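Local coordinates for protein isochorismatase hydrolase (Alkaliphilus metalliredigens, PDB 3HB7) that probably acts as a hydrolase of the isochorismatase family, whose members include cysteine hydrolases, although its substrate is not established, at residues Lys7-Val12 with Glu118-Val123; His54-Gln59 with Tyr96-Arg101; Ala145-Thr150 with Asp189-Val194. All blocks are in the same frame, centred on the assembly; numbering follows the deposited sequence.

All three contacts involve the parallel six-stranded sheet of an alpha/beta fold. Interaction 1 joins strands 8-13 and 122-126 in the middle of the sheet, and interaction 2 adds strand 96-100 to strand 53-60 at one margin. These two touch, since strands 8-13 and 53-60 are neighbours, and both are largely buried, held by backbone hydrogen bonds with aliphatic packing. Interaction 3 differs: the loop 189-194 leans on strand 147-151 by side chains, partly at the surface, through a tryptophan, a proline and a lysine-aspartate pair. It meets interaction 1 where Val123 bonds to Lys147 and Ile149, whereas interactions 2 and 3 do not touch.

Interaction 1. Residues Lys7-Val12 with Glu118-Val123; sequences KHAILV and EGIDTV
Ala9 N donates to Thr122 O in a short hydrogen bond (2.9 Å, 171° at the hydrogen) that pairs two parallel strands. One step earlier Lys7 O collects two successive amides, Asp121 N at 3.1 Å and, weakly, Thr122 N, so a single carbonyl grips the entrance to strand 122-126. The Asp121 carboxylate is held within its own segment: OD2 accepts from Thr122 OG1 at 3.0 Å, the hydroxyl approaching from above the carboxylate plane. That bond uses the rotamer with OG1 beside the backbone N (chi1 -72°), which swings the Thr122 methyl over His8. CG2 lies above the centre of the imidazole, 3.7 Å from its centroid and 9° off the normal, a CH-pi contact between two side chains that run side by side. A hydrogen bond between His8 ND1 and the Tyr182 hydroxyl helps fix the ring's rotation. On the other face of the sheet Ile120 CD1 meets Ala9 CB at 3.5 Å, and Leu11 CD1 packs against Val123 CB at 4.1 Å. At the outer end the extended Lys7 chain runs past the Glu118 carbonyl, CD to O 3.3 Å, while its ammonium stays beyond salt-bridge distance of the Glu118 carboxylate. Gly119, with positive phi, completes the Schellman motif that ends helix 111-117. Strand 8-13 is flanked by strands 53-60 and 122-126. Helix 179-187 covers the His8 face, with Trp186 edge-to-face on the imidazole, and helix 133-143 covers Leu11 and Val123, giving the three layers of an alpha/beta/alpha sandwich.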
ATOM      1  N   LYS E   7      17.040 -40.487  35.406  1.00 28.32           N
ATOM      2  CA  LYS E   7      16.606 -41.281  34.284  1.00 27.94           C
ATOM      3  C   LYS E   7      15.852 -40.425  33.305  1.00 27.44           C
ATOM      4  O   LYS E   7      15.061 -39.624  33.683  1.00 27.72           O
ATOM      5  CB  LYS E   7      15.728 -42.410  34.765  1.00 28.14           C
ATOM      6  CG  LYS E   7      16.237 -43.760  34.443  1.00 29.30           C
ATOM      7  CD  LYS E   7      15.194 -44.777  34.723  1.00 30.98           C
ATOM      8  CE  LYS E   7      15.655 -46.148  34.348  1.00 32.07           C
ATOM      9  NZ  LYS E   7      14.845 -47.192  35.012  1.00 32.82           N
ATOM     10  N   HIS E   8      16.101 -40.637  32.035  1.00 26.91           N
ATOM     11  CA  HIS E   8      15.611 -39.790  30.984  1.00 26.24           C
ATOM     12  C   HIS E   8      14.850 -40.563  29.946  1.00 26.31           C
ATOM     13  O   HIS E   8      15.195 -41.670  29.615  1.00 25.71           O
ATOM     14  CB  HIS E   8      16.764 -39.151  30.249  1.00 26.25           C
ATOM     15  CG  HIS E   8      17.401 -38.024  30.975  1.00 25.66           C
ATOM     16  ND1 HIS E   8      18.176 -37.092  30.340  1.00 24.73           N
ATOM     17  CD2 HIS E   8      17.397 -37.691  32.280  1.00 26.00           C
ATOM     18  CE1 HIS E   8      18.621 -36.227  31.224  1.00 25.35           C
ATOM     19  NE2 HIS E   8      18.160 -36.567  32.407  1.00 25.73           N
ATOM     20  N   ALA E   9      13.825 -39.927  29.408  1.00 25.91           N
ATOM     21  CA  ALA E   9      13.128 -40.426  28.253  1.00 25.63           C
ATOM     22  C   ALA E   9      13.252 -39.431  27.134  1.00 25.45           C
ATOM     23  O   ALA E   9      13.077 -38.253  27.312  1.00 25.42           O
ATOM     24  CB  ALA E   9      11.712 -40.668  28.566  1.00 25.33           C
ATOM     25  N   ILE E  10      13.557 -39.927  25.965  1.00 25.27           N
ATOM     26  CA  ILE E  10      13.693 -39.081  24.828  1.00 24.98           C
ATOM     27  C   ILE E  10      12.539 -39.372  23.944  1.00 24.46           C
ATOM     28  O   ILE E  10      12.365 -40.477  23.525  1.00 24.21           O
ATOM     29  CB  ILE E  10      14.980 -39.400  24.101  1.00 25.39           C
ATOM     30  CG1 ILE E  10      16.145 -39.116  25.022  1.00 26.18           C
ATOM     31  CG2 ILE E  10      15.109 -38.599  22.841  1.00 25.26           C
ATOM     32  CD1 ILE E  10      17.443 -39.316  24.405  1.00 27.82           C
ATOM     33  N   LEU E  11      11.745 -38.357  23.661  1.00 23.62           N
ATOM     34  CA  LEU E  11      10.548 -38.542  22.884  1.00 22.74           C
ATOM     35  C   LEU E  11      10.792 -38.151  21.458  1.00 22.19           C
ATOM     36  O   LEU E  11      11.174 -37.067  21.174  1.00 21.56           O
ATOM     37  CB  LEU E  11       9.407 -37.730  23.469  1.00 22.41           C
ATOM     38  CG  LEU E  11       9.278 -37.890  24.966  1.00 22.71           C
ATOM     39  CD1 LEU E  11       8.239 -37.007  25.549  1.00 23.21           C
ATOM     40  CD2 LEU E  11       8.994 -39.279  25.302  1.00 21.10           C
ATOM     41  N   VAL E  12      10.561 -39.068  20.556  1.00 22.07           N
ATOM     42  CA  VAL E  12      10.802 -38.796  19.184  1.00 22.38           C
ATOM     43  C   VAL E  12       9.470 -38.637  18.537  1.00 22.88           C
ATOM     44  O   VAL E  12       8.705 -39.553  18.459  1.00 22.77           O
ATOM     45  CB  VAL E  12      11.584 -39.930  18.564  1.00 22.30           C
ATOM     46  CG1 VAL E  12      11.924 -39.627  17.170  1.00 22.09           C
ATOM     47  CG2 VAL E  12      12.803 -40.162  19.335  1.00 21.35           C
ATOM     48  N   GLU E 118       8.612 -46.165  34.761  1.00 25.85           N
ATOM     49  CA  GLU E 118      10.046 -46.267  34.615  1.00 26.32           C
ATOM     50  C   GLU E 118      10.820 -45.307  35.473  1.00 26.47           C
ATOM     51  O   GLU E 118      11.987 -45.170  35.326  1.00 27.48           O
ATOM     52  CB  GLU E 118      10.442 -46.093  33.170  1.00 26.17           C
ATOM     53  CG  GLU E 118       9.761 -47.014  32.249  1.00 26.91           C
ATOM     54  CD  GLU E 118       9.956 -48.438  32.627  1.00 28.75           C
ATOM     55  OE1 GLU E 118      10.845 -48.710  33.414  1.00 30.38           O
ATOM     56  OE2 GLU E 118       9.231 -49.299  32.140  1.00 28.57           O
ATOM     57  N   GLY E 119      10.157 -44.620  36.367  1.00 26.93           N
ATOM     58  CA  GLY E 119      10.834 -43.716  37.263  1.00 26.77           C
ATOM     59  C   GLY E 119      11.617 -42.623  36.592  1.00 26.64           C
ATOM     60  O   GLY E 119      12.628 -42.188  37.089  1.00 26.73           O
ATOM     61  N   ILE E 120      11.134 -42.200  35.442  1.00 26.72           N
ATOM     62  CA  ILE E 120      11.788 -41.194  34.648  1.00 26.21           C
ATOM     63  C   ILE E 120      11.458 -39.819  35.113  1.00 26.02           C
ATOM     64  O   ILE E 120      10.323 -39.509  35.361  1.00 25.85           O
ATOM     65  CB  ILE E 120      11.373 -41.334  33.249  1.00 26.44           C
ATOM     66  CG1 ILE E 120      11.843 -42.683  32.763  1.00 25.98           C
ATOM     67  CG2 ILE E 120      11.964 -40.261  32.442  1.00 26.58           C
ATOM     68  CD1 ILE E 120      12.097 -42.741  31.366  1.00 26.74           C
ATOM     69  N   ASP E 121      12.482 -39.006  35.287  1.00 25.92           N
ATOM     70  CA  ASP E 121      12.276 -37.651  35.750  1.00 25.71           C
ATOM     71  C   ASP E 121      12.460 -36.563  34.717  1.00 24.87           C
ATOM     72  O   ASP E 121      12.193 -35.428  34.979  1.00 24.44           O
ATOM     73  CB  ASP E 121      13.090 -37.365  37.017  1.00 26.01           C
ATOM     74  CG  ASP E 121      14.586 -37.369  36.784  1.00 27.33           C
ATOM     75  OD1 ASP E 121      15.319 -37.568  37.749  1.00 29.46           O
ATOM     76  OD2 ASP E 121      15.041 -37.174  35.663  1.00 27.96           O
ATOM     77  N   THR E 122      12.947 -36.921  33.559  1.00 24.31           N
ATOM     78  CA  THR E 122      13.233 -35.930  32.573  1.00 24.23           C
ATOM     79  C   THR E 122      12.836 -36.387  31.214  1.00 24.38           C
ATOM     80  O   THR E 122      13.113 -37.478  30.832  1.00 24.09           O
ATOM     81  CB  THR E 122      14.723 -35.613  32.572  1.00 24.35           C
ATOM     82  OG1 THR E 122      15.031 -34.881  33.742  1.00 24.14           O
ATOM     83  CG2 THR E 122      15.103 -34.786  31.402  1.00 23.86           C
ATOM     84  N   VAL E 123      12.214 -35.515  30.457  1.00 24.37           N
ATOM     85  CA  VAL E 123      11.905 -35.839  29.094  1.00 24.96           C
ATOM     86  C   VAL E 123      12.633 -34.903  28.185  1.00 24.87           C
ATOM     87  O   VAL E 123      12.755 -33.753  28.471  1.00 24.93           O
ATOM     88  CB  VAL E 123      10.390 -35.810  28.806  1.00 25.13           C
ATOM     89  CG1 VAL E 123       9.637 -36.398  29.931  1.00 25.74           C
ATOM     90  CG2 VAL E 123       9.928 -34.445  28.547  1.00 24.41           C
TER

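Interaction 2. Residues His54-Gln59 with Tyr96-Arg101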
ATOM      1  N   HIS E  54      15.922 -43.862  27.881  1.00 27.15           N
ATOM      2  CA  HIS E  54      14.986 -44.598  27.066  1.00 26.93           C
ATOM      3  C   HIS E  54      14.603 -43.843  25.828  1.00 26.56           C
ATOM      4  O   HIS E  54      14.564 -42.650  25.830  1.00 27.06           O
ATOM      5  CB  HIS E  54      13.705 -44.846  27.820  1.00 27.12           C
ATOM      6  CG  HIS E  54      13.855 -45.690  29.038  1.00 28.13           C
ATOM      7  ND1 HIS E  54      12.858 -46.520  29.486  1.00 28.31           N
ATOM      8  CD2 HIS E  54      14.866 -45.810  29.920  1.00 28.87           C
ATOM      9  CE1 HIS E  54      13.251 -47.127  30.583  1.00 28.37           C
ATOM     10  NE2 HIS E  54      14.467 -46.715  30.868  1.00 29.18           N
ATOM     11  N   LEU E  55      14.266 -44.572  24.785  1.00 25.67           N
ATOM     12  CA  LEU E  55      13.746 -43.996  23.581  1.00 24.68           C
ATOM     13  C   LEU E  55      12.271 -44.310  23.516  1.00 24.27           C
ATOM     14  O   LEU E  55      11.887 -45.440  23.693  1.00 24.27           O
ATOM     15  CB  LEU E  55      14.409 -44.625  22.382  1.00 24.73           C
ATOM     16  CG  LEU E  55      15.716 -44.062  21.880  1.00 25.39           C
ATOM     17  CD1 LEU E  55      15.918 -44.467  20.455  1.00 24.25           C
ATOM     18  CD2 LEU E  55      15.726 -42.594  22.026  1.00 25.88           C
ATOM     19  N   VAL E  56      11.456 -43.291  23.284  1.00 23.45           N
ATOM     20  CA  VAL E  56      10.026 -43.425  23.115  1.00 22.42           C
ATOM     21  C   VAL E  56       9.649 -42.838  21.780  1.00 22.17           C
ATOM     22  O   VAL E  56       9.983 -41.733  21.486  1.00 21.93           O
ATOM     23  CB  VAL E  56       9.304 -42.681  24.204  1.00 22.52           C
ATOM     24  CG1 VAL E  56       7.857 -42.955  24.170  1.00 21.77           C
ATOM     25  CG2 VAL E  56       9.858 -43.024  25.506  1.00 21.99           C
ATOM     26  N   HIS E  57       8.947 -43.585  20.961  1.00 21.82           N
ATOM     27  CA  HIS E  57       8.583 -43.096  19.650  1.00 21.65           C
ATOM     28  C   HIS E  57       7.105 -42.786  19.572  1.00 21.47           C
ATOM     29  O   HIS E  57       6.274 -43.606  19.881  1.00 21.19           O
ATOM     30  CB  HIS E  57       8.932 -44.102  18.567  1.00 21.84           C
ATOM     31  CG  HIS E  57      10.299 -44.689  18.695  1.00 22.81           C
ATOM     32  ND1 HIS E  57      11.356 -44.279  17.922  1.00 22.91           N
ATOM     33  CD2 HIS E  57      10.774 -45.667  19.491  1.00 22.73           C
ATOM     34  CE1 HIS E  57      12.428 -44.959  18.258  1.00 22.76           C
ATOM     35  NE2 HIS E  57      12.102 -45.806  19.208  1.00 24.07           N
ATOM     36  N   ILE E  58       6.795 -41.578  19.161  1.00 20.89           N
ATOM     37  CA  ILE E  58       5.442 -41.120  19.155  1.00 20.22           C
ATOM     38  C   ILE E  58       4.959 -40.839  17.767  1.00 20.67           C
ATOM     39  O   ILE E  58       5.538 -40.072  17.050  1.00 20.56           O
ATOM     40  CB  ILE E  58       5.317 -39.916  20.038  1.00 20.06           C
ATOM     41  CG1 ILE E  58       5.753 -40.313  21.425  1.00 19.86           C
ATOM     42  CG2 ILE E  58       3.905 -39.456  20.090  1.00 18.56           C
ATOM     43  CD1 ILE E  58       6.035 -39.224  22.277  1.00 19.29           C
ATOM     44  N   GLN E  59       3.880 -41.485  17.396  1.00 20.66           N
ATOM     45  CA  GLN E  59       3.335 -41.349  16.081  1.00 21.42           C
ATOM     46  C   GLN E  59       1.887 -40.938  16.095  1.00 21.81           C
ATOM     47  O   GLN E  59       1.092 -41.498  16.788  1.00 21.84           O
ATOM     48  CB  GLN E  59       3.484 -42.653  15.313  1.00 21.24           C
ATOM     49  CG  GLN E  59       2.517 -43.689  15.709  1.00 21.97           C
ATOM     50  CD  GLN E  59       2.748 -45.015  15.077  1.00 21.77           C
ATOM     51  OE1 GLN E  59       3.028 -45.090  13.914  1.00 23.24           O
ATOM     52  NE2 GLN E  59       2.669 -46.056  15.843  1.00 20.71           N
ATOM     53  N   TYR E  96       9.553 -48.300  23.511  1.00 26.66           N
ATOM     54  CA  TYR E  96       8.135 -48.017  23.617  1.00 25.99           C
ATOM     55  C   TYR E  96       7.588 -47.147  22.514  1.00 25.83           C
ATOM     56  O   TYR E  96       8.235 -46.253  22.035  1.00 25.81           O
ATOM     57  CB  TYR E  96       7.801 -47.409  24.971  1.00 25.19           C
ATOM     58  CG  TYR E  96       6.388 -47.669  25.363  1.00 24.91           C
ATOM     59  CD1 TYR E  96       5.938 -48.948  25.503  1.00 22.90           C
ATOM     60  CD2 TYR E  96       5.489 -46.640  25.561  1.00 22.51           C
ATOM     61  CE1 TYR E  96       4.677 -49.210  25.833  1.00 21.45           C
ATOM     62  CE2 TYR E  96       4.213 -46.899  25.910  1.00 21.71           C
ATOM     63  CZ  TYR E  96       3.805 -48.198  26.040  1.00 22.14           C
ATOM     64  OH  TYR E  96       2.536 -48.547  26.368  1.00 19.31           O
ATOM     65  N   ILE E  97       6.371 -47.440  22.123  1.00 25.40           N
ATOM     66  CA  ILE E  97       5.689 -46.674  21.123  1.00 25.30           C
ATOM     67  C   ILE E  97       4.388 -46.106  21.659  1.00 25.28           C
ATOM     68  O   ILE E  97       3.654 -46.789  22.309  1.00 25.29           O
ATOM     69  CB  ILE E  97       5.452 -47.509  19.884  1.00 25.19           C
ATOM     70  CG1 ILE E  97       6.787 -47.989  19.350  1.00 25.32           C
ATOM     71  CG2 ILE E  97       4.760 -46.722  18.826  1.00 24.75           C
ATOM     72  CD1 ILE E  97       6.679 -48.893  18.222  1.00 23.28           C
ATOM     73  N   VAL E  98       4.128 -44.841  21.379  1.00 25.29           N
ATOM     74  CA  VAL E  98       2.873 -44.232  21.725  1.00 24.57           C
ATOM     75  C   VAL E  98       2.169 -43.715  20.504  1.00 24.85           C
ATOM     76  O   VAL E  98       2.742 -43.041  19.702  1.00 24.61           O
ATOM     77  CB  VAL E  98       3.054 -43.080  22.669  1.00 24.83           C
ATOM     78  CG1 VAL E  98       1.732 -42.609  23.177  1.00 24.16           C
ATOM     79  CG2 VAL E  98       3.907 -43.457  23.778  1.00 24.46           C
ATOM     80  N   GLN E  99       0.896 -44.017  20.394  1.00 24.53           N
ATOM     81  CA  GLN E  99       0.088 -43.476  19.337  1.00 24.39           C
ATOM     82  C   GLN E  99      -0.862 -42.427  19.837  1.00 23.97           C
ATOM     83  O   GLN E  99      -1.556 -42.627  20.782  1.00 24.18           O
ATOM     84  CB  GLN E  99      -0.675 -44.569  18.659  1.00 24.11           C
ATOM     85  CG  GLN E  99       0.208 -45.636  18.160  1.00 26.09           C
ATOM     86  CD  GLN E  99      -0.302 -46.988  18.471  1.00 27.83           C
ATOM     87  OE1 GLN E  99      -0.841 -47.647  17.606  1.00 31.90           O
ATOM     88  NE2 GLN E  99      -0.151 -47.419  19.702  1.00 26.91           N
ATOM     89  N   LYS E 100      -0.868 -41.298  19.160  1.00 23.41           N
ATOM     90  CA  LYS E 100      -1.637 -40.145  19.555  1.00 22.92           C
ATOM     91  C   LYS E 100      -2.525 -39.679  18.426  1.00 22.60           C
ATOM     92  O   LYS E 100      -2.172 -39.815  17.295  1.00 22.91           O
ATOM     93  CB  LYS E 100      -0.699 -39.036  20.003  1.00 21.95           C
ATOM     94  CG  LYS E 100       0.094 -38.441  18.922  1.00 21.75           C
ATOM     95  CD  LYS E 100       0.846 -37.270  19.377  1.00 20.77           C
ATOM     96  CE  LYS E 100       1.795 -36.790  18.339  1.00 22.35           C
ATOM     97  NZ  LYS E 100       1.277 -35.855  17.346  1.00 22.57           N
ATOM     98  N   ARG E 101      -3.707 -39.189  18.759  1.00 21.71           N
ATOM     99  CA  ARG E 101      -4.657 -38.608  17.817  1.00 21.48           C
ATOM    100  C   ARG E 101      -4.798 -37.083  17.888  1.00 20.76           C
ATOM    101  O   ARG E 101      -5.580 -36.530  17.181  1.00 20.99           O
ATOM    102  CB  ARG E 101      -6.035 -39.241  17.994  1.00 20.74           C
ATOM    103  CG  ARG E 101      -6.090 -40.732  17.891  1.00 23.20           C
ATOM    104  CD  ARG E 101      -7.393 -41.350  18.388  1.00 24.55           C
ATOM    105  NE  ARG E 101      -8.528 -40.586  17.941  1.00 25.98           N
ATOM    106  CZ  ARG E 101      -9.711 -40.579  18.495  1.00 26.28           C
ATOM    107  NH1 ARG E 101      -9.969 -41.312  19.536  1.00 25.29           N
ATOM    108  NH2 ARG E 101     -10.637 -39.812  17.994  1.00 27.55           N
TER
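Gln59, the residue most covered by this contact, is bound through its backbone on both sides of its alpha carbon: its N donates to Val98 O at 3.0 Å, and its O accepts from Lys100 N at 3.1 Å. Its side chain stands with CG between the backbone N and the carbonyl carbon (chi1 76°), which lays it alongside Gln99, the two CG atoms 3.9 Å apart. Val98 is next in buried area and sits on the opposite face of the sheet. Its amide reaches His57 O at 2.9 Å, and its branched side chain fits between two residues of the neighbouring strand: CG2 crosses Val56 CG1 at 4.0 Å, and CB lies beside Ile58 CG1 at 4.1 Å. Tyr96 contributes mainly its carbonyl, which takes the amide of His57 at 3.0 Å. Its ring leads away from strand 53-60 to stack on Tyr114, and its hydroxyl bonds to Asp110. The strands run parallel in sense, the axes of the segments 54-59 and 96-100 being 24° apart. Beyond Val98 the aliphatic part of Lys100 passes at about a right angle over Ile58, CE to CG2 3.8 Å, and its ammonium goes on to a salt bridge with Asp14. The contact thus divides its chemistry: backbone hydrogen bonds and aliphatic packing join the strands, while the polar ends find partners outside, His57 on Glu95 and Lys100 on Asp14. A lysine and aspartate paired beside the C-terminal ends of parallel strands are consistent with the aspartate-lysine-cysteine site of related cysteine hydrolases.

Interaction 3. Residues Ala145-Thr150 with Asp189-Val194; sequences AYKVIT and DEDPWV
Trp193 is the close-packed part of this contact, its indole laid against the start of strand 147-151. Its CG is anti to the backbone N (chi1 -176°), which carries the ring out of its turn and under the side chain of Lys147. That lysine bends twice along its length and crosses the indole at about a right angle: CG stands 3.9 Å from the centroid of the six-membered ring, 12° off the normal, in a CH-pi contact, and CE comes within 3.5 Å of Trp193 CE3. The indole edge faces the strand as well, with Ile149 CG1 near the ring plane at 3.7 Å from Trp193 CD1 and the carbonyl of Val148 beside NE1. Ile149 CD1 also reaches Pro192 CB at 4.2 Å, and this proline rests in turn on Tyr182, Ala185 and Trp186 of helix 179-187. An alanine at Trp193 would remove the indole and would probably leave the methylenes of Lys147 and the outer part of Ile149 without their cover, with the lysine freer to turn. The solvent side is looser. Here Lys147 NZ and Asp191 OD2 approach from opposite directions and form a salt bridge at 3.6 Å, a long one, with Asp191 exposed to solvent. The other oxygen is engaged more closely: Asp191 OD1 accepts from Trp193 N at 2.7 Å, the amide coming from above the carboxylate plane. This is an Asx turn, and it overlaps a type I beta turn from Asp191 to Val194. The two turns shape the segment after helix 179-187, which lies against the sheet beside Lys175 of the end strand 175-177, so that a turn presents a tryptophan to the start of a parallel strand.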
ATOM      1  N   ALA E 145       5.011 -32.260  35.927  1.00 25.74           N
ATOM      2  CA  ALA E 145       6.135 -32.108  36.822  1.00 26.46           C
ATOM      3  C   ALA E 145       7.426 -32.750  36.358  1.00 26.83           C
ATOM      4  O   ALA E 145       8.350 -32.849  37.106  1.00 26.93           O
ATOM      5  CB  ALA E 145       5.785 -32.573  38.177  1.00 26.33           C
ATOM      6  N   TYR E 146       7.479 -33.189  35.123  1.00 27.36           N
ATOM      7  CA  TYR E 146       8.694 -33.678  34.552  1.00 27.77           C
ATOM      8  C   TYR E 146       9.602 -32.515  34.279  1.00 28.41           C
ATOM      9  O   TYR E 146       9.154 -31.402  34.176  1.00 28.57           O
ATOM     10  CB  TYR E 146       8.411 -34.430  33.271  1.00 27.86           C
ATOM     11  CG  TYR E 146       7.595 -35.648  33.490  1.00 27.49           C
ATOM     12  CD1 TYR E 146       8.002 -36.606  34.368  1.00 28.47           C
ATOM     13  CD2 TYR E 146       6.409 -35.834  32.860  1.00 26.97           C
ATOM     14  CE1 TYR E 146       7.259 -37.703  34.594  1.00 27.82           C
ATOM     15  CE2 TYR E 146       5.676 -36.927  33.079  1.00 26.02           C
ATOM     16  CZ  TYR E 146       6.104 -37.856  33.949  1.00 27.49           C
ATOM     17  OH  TYR E 146       5.379 -38.956  34.199  1.00 26.54           O
ATOM     18  N   LYS E 147      10.884 -32.792  34.148  1.00 28.55           N
ATOM     19  CA  LYS E 147      11.863 -31.820  33.754  1.00 28.77           C
ATOM     20  C   LYS E 147      11.977 -31.968  32.282  1.00 28.90           C
ATOM     21  O   LYS E 147      11.952 -33.053  31.804  1.00 29.21           O
ATOM     22  CB  LYS E 147      13.196 -32.134  34.391  1.00 28.81           C
ATOM     23  CG  LYS E 147      13.397 -31.457  35.694  1.00 29.19           C
ATOM     24  CD  LYS E 147      14.175 -32.315  36.616  1.00 30.60           C
ATOM     25  CE  LYS E 147      15.636 -32.191  36.346  1.00 31.13           C
ATOM     26  NZ  LYS E 147      16.431 -32.450  37.549  1.00 32.11           N
ATOM     27  N   VAL E 148      12.090 -30.868  31.566  1.00 28.74           N
ATOM     28  CA  VAL E 148      12.042 -30.890  30.120  1.00 28.56           C
ATOM     29  C   VAL E 148      13.264 -30.329  29.445  1.00 28.60           C
ATOM     30  O   VAL E 148      13.703 -29.272  29.759  1.00 28.61           O
ATOM     31  CB  VAL E 148      10.820 -30.115  29.609  1.00 28.50           C
ATOM     32  CG1 VAL E 148      10.603 -30.357  28.180  1.00 27.74           C
ATOM     33  CG2 VAL E 148       9.611 -30.470  30.385  1.00 28.55           C
ATOM     34  N   ILE E 149      13.780 -31.054  28.481  1.00 28.71           N
ATOM     35  CA  ILE E 149      14.884 -30.602  27.689  1.00 28.78           C
ATOM     36  C   ILE E 149      14.479 -30.600  26.240  1.00 29.27           C
ATOM     37  O   ILE E 149      13.853 -31.509  25.781  1.00 29.67           O
ATOM     38  CB  ILE E 149      16.118 -31.496  27.893  1.00 28.84           C
ATOM     39  CG1 ILE E 149      16.809 -31.145  29.180  1.00 28.90           C
ATOM     40  CG2 ILE E 149      17.119 -31.302  26.846  1.00 28.06           C
ATOM     41  CD1 ILE E 149      17.639 -32.225  29.680  1.00 30.00           C
ATOM     42  N   THR E 150      14.847 -29.557  25.523  1.00 29.70           N
ATOM     43  CA  THR E 150      14.537 -29.452  24.116  1.00 29.66           C
ATOM     44  C   THR E 150      15.811 -29.410  23.326  1.00 29.96           C
ATOM     45  O   THR E 150      16.656 -28.593  23.574  1.00 30.11           O
ATOM     46  CB  THR E 150      13.826 -28.151  23.788  1.00 29.73           C
ATOM     47  OG1 THR E 150      12.791 -27.906  24.716  1.00 30.38           O
ATOM     48  CG2 THR E 150      13.255 -28.213  22.448  1.00 28.79           C
ATOM     49  N   ASP E 189      29.086 -36.496  33.579  1.00 41.96           N
ATOM     50  CA  ASP E 189      28.414 -36.681  34.841  1.00 42.71           C
ATOM     51  C   ASP E 189      27.868 -35.357  35.366  1.00 43.23           C
ATOM     52  O   ASP E 189      27.838 -35.126  36.561  1.00 43.46           O
ATOM     53  CB  ASP E 189      29.359 -37.293  35.867  1.00 42.48           C
ATOM     54  N   GLU E 190      27.407 -34.490  34.483  1.00 43.67           N
ATOM     55  CA  GLU E 190      26.729 -33.288  34.928  1.00 44.09           C
ATOM     56  C   GLU E 190      25.302 -33.380  34.469  1.00 44.39           C
ATOM     57  O   GLU E 190      25.059 -33.839  33.374  1.00 44.44           O
ATOM     58  CB  GLU E 190      27.372 -32.043  34.343  1.00 44.00           C
ATOM     59  N   ASP E 191      24.363 -32.934  35.293  1.00 44.80           N
ATOM     60  CA  ASP E 191      22.963 -32.949  34.914  1.00 45.25           C
ATOM     61  C   ASP E 191      22.762 -31.996  33.767  1.00 45.70           C
ATOM     62  O   ASP E 191      23.094 -30.834  33.873  1.00 45.50           O
ATOM     63  CB  ASP E 191      22.130 -32.491  36.095  1.00 45.04           C
ATOM     64  CG  ASP E 191      20.675 -32.349  35.763  1.00 45.14           C
ATOM     65  OD1 ASP E 191      20.304 -32.491  34.594  1.00 45.03           O
ATOM     66  OD2 ASP E 191      19.898 -32.091  36.683  1.00 45.05           O
ATOM     67  N   PRO E 192      22.254 -32.518  32.660  1.00 46.33           N
ATOM     68  CA  PRO E 192      22.094 -31.777  31.408  1.00 47.12           C
ATOM     69  C   PRO E 192      21.065 -30.651  31.503  1.00 48.10           C
ATOM     70  O   PRO E 192      21.110 -29.656  30.808  1.00 47.81           O
ATOM     71  CB  PRO E 192      21.673 -32.865  30.427  1.00 46.83           C
ATOM     72  CG  PRO E 192      22.154 -34.092  31.039  1.00 46.42           C
ATOM     73  CD  PRO E 192      21.902 -33.918  32.469  1.00 46.15           C
ATOM     74  N   TRP E 193      20.126 -30.852  32.400  1.00 49.48           N
ATOM     75  CA  TRP E 193      19.013 -29.968  32.550  1.00 51.07           C
ATOM     76  C   TRP E 193      19.332 -28.617  33.161  1.00 52.76           C
ATOM     77  O   TRP E 193      18.524 -27.711  33.076  1.00 52.71           O
ATOM     78  CB  TRP E 193      17.923 -30.638  33.354  1.00 50.52           C
ATOM     79  CG  TRP E 193      16.765 -29.795  33.422  1.00 49.27           C
ATOM     80  CD1 TRP E 193      15.914 -29.521  32.422  1.00 48.16           C
ATOM     81  CD2 TRP E 193      16.326 -29.056  34.538  1.00 48.08           C
ATOM     82  NE1 TRP E 193      14.956 -28.666  32.838  1.00 47.64           N
ATOM     83  CE2 TRP E 193      15.187 -28.363  34.147  1.00 47.78           C
ATOM     84  CE3 TRP E 193      16.779 -28.921  35.838  1.00 47.77           C
ATOM     85  CZ2 TRP E 193      14.489 -27.555  35.004  1.00 47.32           C
ATOM     86  CZ3 TRP E 193      16.091 -28.116  36.685  1.00 47.66           C
ATOM     87  CH2 TRP E 193      14.956 -27.443  36.271  1.00 47.79           C
ATOM     88  N   VAL E 194      20.494 -28.492  33.781  1.00 54.96           N
ATOM     89  CA  VAL E 194      20.771 -27.395  34.694  1.00 57.04           C
ATOM     90  C   VAL E 194      20.734 -25.988  34.094  1.00 58.16           C
ATOM     91  O   VAL E 194      21.288 -25.726  33.047  1.00 58.50           O
ATOM     92  CB  VAL E 194      22.096 -27.631  35.427  1.00 57.25           C
ATOM     93  CG1 VAL E 194      23.268 -27.430  34.512  1.00 57.37           C
ATOM     94  CG2 VAL E 194      22.205 -26.769  36.644  1.00 57.17           C
TER